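Alpha/beta hydrolase fold protein (Nakamurella multipartita, PDB 4Y7D) is probably a hydrolase of the alpha/beta hydrolase fold, whose particular substrate is not established. Local coordinates at residues G73-L76 with G77-V80; S113-L116 with A117-P121; D225-A228 with R229-S232. All coordinates share one frame; numbering follows the deposited sequence.

Contact 1: residues G73-L76 with G77-V80; sequences GTPL and GSGV
L76 swings CG anti to its backbone N (chi1 -170°), and V80 sets CG2 anti to its own carbonyl carbon, with CG1 taking the place anti to N (chi1 166°); the two side chains, four residues apart, meet at an oblique crossing. The touch is made by the branch point of the leucine, L76 CG lying 3.9 Å from V80 CG2, while CD1 stands slightly farther from the same methyl. V80 CG2 also rests 3.7 Å from the carbonyl oxygen L76 O, so one methyl packs on both the side chain and the backbone of the leucine.

Two backbone bonds hold the turn that carries this pair. S78 N gives its hydrogen to P75 O at 3.1 Å, an i to i+3 bond of the 3-10 kind, and G79 N repeats the step to L76 O at 2.9 Å. G79 ends the turn with a backbone in which a CB would be jammed against the preceding carbonyl oxygen, which by itself calls for glycine. On the earlier side of the turn S78 OG lies 3.6 Å from P75 CG, but its hydrogen-bond partner is E24 O. T74 OG1 is likewise held by D67 O and D26 N, and its methyl CG2 reaches only loosely to S78 CB.

The turn lies in the loop between strand 62-66 and helix 82-95. S78 and T74 tie it to strand 23-31, G79 O accepts from Q85 of helix 82-95, and L76 and V80 lean on N222 and Q226 of helix 217-227.

Contact 2: residues S113-L116 with A117-P121; sequences SYRL and AARHP
R115 and R119, one helical turn apart, cross obliquely with their guanidinium planes 38° apart. R115 NH2 comes in at the edge of the R119 guanidinium, near its plane, 3.8 Å from R119 NE, and also lies 3.7 Å from R119 CD; R119 CB sits over a face of the R115 group. Bends at chi2 and chi3 turn the R115 chain toward the C-terminal end of the helix, bringing NH1 within 3.9 Å of A118 CB. The closeness of the two cations is probably offset by D83, which forms salt bridges with both, with E87 as a second mate for R119 and E234 and the carbonyl of L233 for R115.

H120 adds a flat neighbour: its CD2 lies 3.7 Å above one face of the R119 guanidinium, displaced toward the rim, while R119 NH2 lies in the plane of the imidazole at its edge. H120 NE2 is bound to E87, which thus grips both residues. On its other contact the histidine crosses L116 at about a right angle. L116 places CG anti to its backbone N (chi1 -178°), and CD1 approaches H120 CB to 3.8 Å and the ring obliquely.

Backbone bonds run i to i+4 under these side chains, ending with H120 N to L116 O at 2.8 Å, rather bent at 142°; H120 is the first residue to leave helical angles, and P121 follows it.

This is the C-terminal end of helix 110-119, the crossover helix between strands 101-106 and 124-130 in a beta-alpha-beta unit of the alpha/beta hydrolase fold.

Contact 3: residues D225-A228 with R229-S232; sequences DQFA and RIDS
R229 reaches back over one turn to D225. Its CB lies 3.6 Å from Q226 O, the carbonyl that also accepts the R229 backbone N. CG passes 3.5 Å from D225 O, and CD stays near that oxygen. With chi2 at 178° and chi3 at -150° the chain runs extended to NE, 2.9 Å from D225 OD1 and somewhat farther from OD2. NH2 ends 2.7 Å from D225 OD1, the shortest approach of this salt bridge. The carboxylate plane stands 81° from that of the guanidinium; both carboxylate oxygens lie at the guanidinium edge, OD1 bonded to NE and NH2 and OD2 to NE, all weakly.

This i to i+4 pair lies near the C-terminal end of helix 217-227, where the chain passes into the loop toward strand 242-247 of the alpha/beta hydrolase fold. Replacing D225 by an alanine removes the carboxylate and is likely to leave the R229 guanidinium without this mate and able to turn.

On the buried side, I230 CD1 lies 3.7 Å from F227 O and approaches the phenylalanine ring obliquely. Both F227 and I230 also touch P111 at the start of helix 110-119.

All three contacts are local but differ in setting and chemistry. Contact 2 is the most buried, its helix packing on strands 101-106 and 35-39 and on helix 82-95, with two close arginines salt-bridged to acids from other elements. Contact 3, near the end of helix 217-227, keeps its salt bridge within the turn on the outer side and turns F227 and I230 inward. Contact 1 is a partly buried 3-10 turn: backbone bonds and a small aliphatic touch within it, and buried T74 and S78 hydroxyls bonded outward. Contacts 1 and 3 meet, V80 O lying 3.6 Å from Q226 CG; contacts 2 and 3 do not. Helix 82-95 is shared by contacts 1 and 2.

Contact 1: residues G73-L76 with G77-V80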
# COMPACT_ATOMS: atom_id res chain seq x y z
N GLY A 73 14.05 -7.64 5.01
CA GLY A 73 14.66 -8.96 4.93
C GLY A 73 14.28 -9.86 3.77
O GLY A 73 14.84 -10.97 3.65
N THR A 74 13.34 -9.44 2.92
CA THR A 74 12.93 -10.30 1.81
C THR A 74 13.91 -10.10 0.67
O THR A 74 14.00 -9.00 0.14
CB THR A 74 11.51 -10.05 1.36
OG1 THR A 74 10.60 -10.21 2.47
CG2 THR A 74 11.11 -10.97 0.26
N PRO A 75 14.61 -11.15 0.26
CA PRO A 75 15.56 -10.94 -0.81
C PRO A 75 14.89 -10.63 -2.13
O PRO A 75 13.84 -11.12 -2.44
CB PRO A 75 16.34 -12.26 -0.89
CG PRO A 75 15.55 -13.25 -0.17
CD PRO A 75 14.55 -12.55 0.70
N LEU A 76 15.55 -9.79 -2.94
CA LEU A 76 15.02 -9.48 -4.26
C LEU A 76 14.78 -10.74 -5.09
O LEU A 76 13.77 -10.82 -5.84
CB LEU A 76 16.00 -8.49 -4.97
CG LEU A 76 15.47 -7.89 -6.26
CD1 LEU A 76 14.08 -7.25 -6.08
CD2 LEU A 76 16.47 -6.89 -6.82
N GLY A 77 15.65 -11.73 -4.94
CA GLY A 77 15.57 -12.97 -5.69
C GLY A 77 14.30 -13.78 -5.45
O GLY A 77 13.97 -14.66 -6.25
N SER A 78 13.57 -13.48 -4.39
CA SER A 78 12.29 -14.14 -4.15
C SER A 78 11.19 -13.68 -5.13
O SER A 78 10.10 -14.29 -5.19
CB SER A 78 11.87 -13.93 -2.71
OG SER A 78 12.70 -14.70 -1.88
N GLY A 79 11.44 -12.58 -5.85
CA GLY A 79 10.52 -12.17 -6.90
C GLY A 79 10.79 -10.75 -7.38
O GLY A 79 10.51 -9.78 -6.68
N VAL A 80 11.36 -10.64 -8.58
CA VAL A 80 11.62 -9.34 -9.16
C VAL A 80 10.43 -8.68 -9.85
O VAL A 80 10.07 -7.52 -9.56
CB VAL A 80 12.82 -9.50 -10.15
CG1 VAL A 80 12.99 -8.32 -11.06
CG2 VAL A 80 14.09 -9.83 -9.35

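Contact 2: residues S113-L116 with A117-P121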
# COMPACT_ATOMS: atom_id res chain seq x y z
N SER A 113 -0.30 -7.28 -6.64
CA SER A 113 -1.63 -7.70 -6.09
C SER A 113 -2.59 -7.97 -7.26
O SER A 113 -3.34 -8.99 -7.24
CB SER A 113 -2.18 -6.64 -5.17
OG SER A 113 -1.32 -6.40 -4.06
N TYR A 114 -2.63 -7.06 -8.25
CA TYR A 114 -3.41 -7.30 -9.43
C TYR A 114 -2.99 -8.60 -10.13
O TYR A 114 -3.87 -9.38 -10.56
CB TYR A 114 -3.38 -6.16 -10.41
CG TYR A 114 -4.14 -4.93 -9.98
CD1 TYR A 114 -5.49 -5.00 -9.56
CD2 TYR A 114 -3.53 -3.69 -9.95
CE1 TYR A 114 -6.20 -3.88 -9.22
CE2 TYR A 114 -4.23 -2.53 -9.61
CZ TYR A 114 -5.56 -2.63 -9.22
OH TYR A 114 -6.27 -1.51 -8.89
N ARG A 115 -1.69 -8.85 -10.25
CA ARG A 115 -1.26 -10.11 -10.86
C ARG A 115 -1.73 -11.37 -10.08
O ARG A 115 -2.04 -12.42 -10.68
CB ARG A 115 0.25 -10.16 -11.07
CG ARG A 115 0.79 -9.23 -12.17
CD ARG A 115 0.06 -9.39 -13.50
NE ARG A 115 0.34 -10.71 -14.07
CZ ARG A 115 -0.38 -11.30 -15.01
NH1 ARG A 115 -1.54 -10.79 -15.43
NH2 ARG A 115 0.04 -12.48 -15.46
N LEU A 116 -1.72 -11.28 -8.76
CA LEU A 116 -2.19 -12.38 -7.93
C LEU A 116 -3.68 -12.62 -8.22
O LEU A 116 -4.11 -13.75 -8.47
CB LEU A 116 -1.98 -12.05 -6.45
CG LEU A 116 -2.40 -13.17 -5.48
CD1 LEU A 116 -1.53 -14.43 -5.66
CD2 LEU A 116 -2.34 -12.70 -4.05
N ALA A 117 -4.47 -11.55 -8.22
CA ALA A 117 -5.90 -11.70 -8.50
C ALA A 117 -6.18 -12.20 -9.93
O ALA A 117 -7.12 -12.97 -10.14
CB ALA A 117 -6.68 -10.40 -8.20
N ALA A 118 -5.37 -11.75 -10.90
CA ALA A 118 -5.53 -12.12 -12.31
C ALA A 118 -5.16 -13.55 -12.59
O ALA A 118 -5.89 -14.25 -13.29
CB ALA A 118 -4.70 -11.18 -13.21
N ARG A 119 -4.00 -13.98 -12.11
CA ARG A 119 -3.45 -15.27 -12.46
C ARG A 119 -3.68 -16.36 -11.44
O ARG A 119 -3.63 -17.53 -11.79
CB ARG A 119 -1.94 -15.08 -12.77
CG ARG A 119 -1.29 -16.26 -13.48
CD ARG A 119 0.07 -15.91 -14.08
NE ARG A 119 0.93 -15.34 -13.06
CZ ARG A 119 1.56 -16.05 -12.12
NH1 ARG A 119 1.42 -17.39 -12.09
NH2 ARG A 119 2.30 -15.43 -11.19
N HIS A 120 -3.99 -16.00 -10.19
CA HIS A 120 -4.32 -16.92 -9.13
C HIS A 120 -5.69 -16.58 -8.53
O HIS A 120 -5.83 -16.38 -7.31
CB HIS A 120 -3.26 -16.83 -8.03
CG HIS A 120 -1.89 -17.29 -8.44
ND1 HIS A 120 -1.46 -18.57 -8.24
CD2 HIS A 120 -0.85 -16.62 -8.99
CE1 HIS A 120 -0.22 -18.69 -8.68
NE2 HIS A 120 0.17 -17.51 -9.12
N PRO A 121 -6.73 -16.49 -9.36
CA PRO A 121 -8.05 -16.08 -8.84
C PRO A 121 -8.62 -16.96 -7.72
O PRO A 121 -9.32 -16.47 -6.84
CB PRO A 121 -8.95 -16.14 -10.10
CG PRO A 121 -8.29 -17.20 -10.95
CD PRO A 121 -6.82 -16.86 -10.79

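Contact 3: residues D225-A228 with R229-S232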
# COMPACT_ATOMS: atom_id res chain seq x y z
N ASP A 225 11.96 0.40 -11.78
CA ASP A 225 12.32 -0.19 -13.04
C ASP A 225 11.19 -1.06 -13.62
O ASP A 225 10.85 -0.97 -14.82
CB ASP A 225 13.59 -1.02 -12.89
CG ASP A 225 13.90 -1.78 -14.12
OD1 ASP A 225 13.96 -1.18 -15.18
OD2 ASP A 225 14.10 -3.00 -14.04
N GLN A 226 10.56 -1.87 -12.76
CA GLN A 226 9.53 -2.77 -13.23
C GLN A 226 8.27 -2.02 -13.64
O GLN A 226 7.64 -2.38 -14.61
CB GLN A 226 9.17 -3.78 -12.13
CG GLN A 226 10.24 -4.85 -11.91
CD GLN A 226 10.46 -5.67 -13.15
OE1 GLN A 226 9.50 -6.09 -13.77
NE2 GLN A 226 11.67 -5.85 -13.55
N PHE A 227 7.88 -1.00 -12.87
CA PHE A 227 6.63 -0.31 -13.19
C PHE A 227 6.73 0.42 -14.52
O PHE A 227 5.73 0.55 -15.23
CB PHE A 227 6.20 0.69 -12.11
CG PHE A 227 5.97 0.08 -10.74
CD1 PHE A 227 5.95 -1.27 -10.55
CD2 PHE A 227 5.75 0.90 -9.68
CE1 PHE A 227 5.73 -1.81 -9.29
CE2 PHE A 227 5.56 0.38 -8.41
CZ PHE A 227 5.56 -0.97 -8.23
N ALA A 228 7.93 0.90 -14.88
CA ALA A 228 8.18 1.52 -16.16
C ALA A 228 8.14 0.54 -17.35
O ALA A 228 8.16 0.97 -18.52
CB ALA A 228 9.54 2.26 -16.14
N ARG A 229 8.16 -0.76 -17.05
CA ARG A 229 8.17 -1.79 -18.07
C ARG A 229 6.86 -2.59 -18.18
O ARG A 229 6.76 -3.48 -19.03
CB ARG A 229 9.27 -2.81 -17.76
CG ARG A 229 10.69 -2.35 -18.01
CD ARG A 229 11.60 -3.51 -17.58
NE ARG A 229 12.89 -3.04 -17.10
CZ ARG A 229 13.93 -2.70 -17.89
NH1 ARG A 229 13.82 -2.76 -19.22
NH2 ARG A 229 15.08 -2.29 -17.34
N ILE A 230 5.85 -2.27 -17.37
CA ILE A 230 4.58 -2.99 -17.46
C ILE A 230 3.99 -2.93 -18.87
O ILE A 230 3.86 -1.87 -19.48
CB ILE A 230 3.57 -2.46 -16.43
CG1 ILE A 230 4.04 -2.75 -15.02
CG2 ILE A 230 2.19 -3.08 -16.65
CD1 ILE A 230 3.26 -1.95 -13.98
N ASP A 231 3.64 -4.10 -19.39
CA ASP A 231 2.97 -4.23 -20.69
C ASP A 231 1.46 -4.14 -20.43
O ASP A 231 0.83 -3.12 -20.67
CB ASP A 231 3.43 -5.57 -21.34
CG ASP A 231 4.96 -5.59 -21.64
OD1 ASP A 231 5.44 -4.56 -22.14
OD2 ASP A 231 5.68 -6.58 -21.33
N SER A 232 0.91 -5.20 -19.84
CA SER A 232 -0.42 -5.17 -19.26
C SER A 232 -0.41 -6.04 -18.03
O SER A 232 0.15 -7.11 -18.05
CB SER A 232 -1.51 -5.70 -20.20
OG SER A 232 -2.81 -5.64 -19.60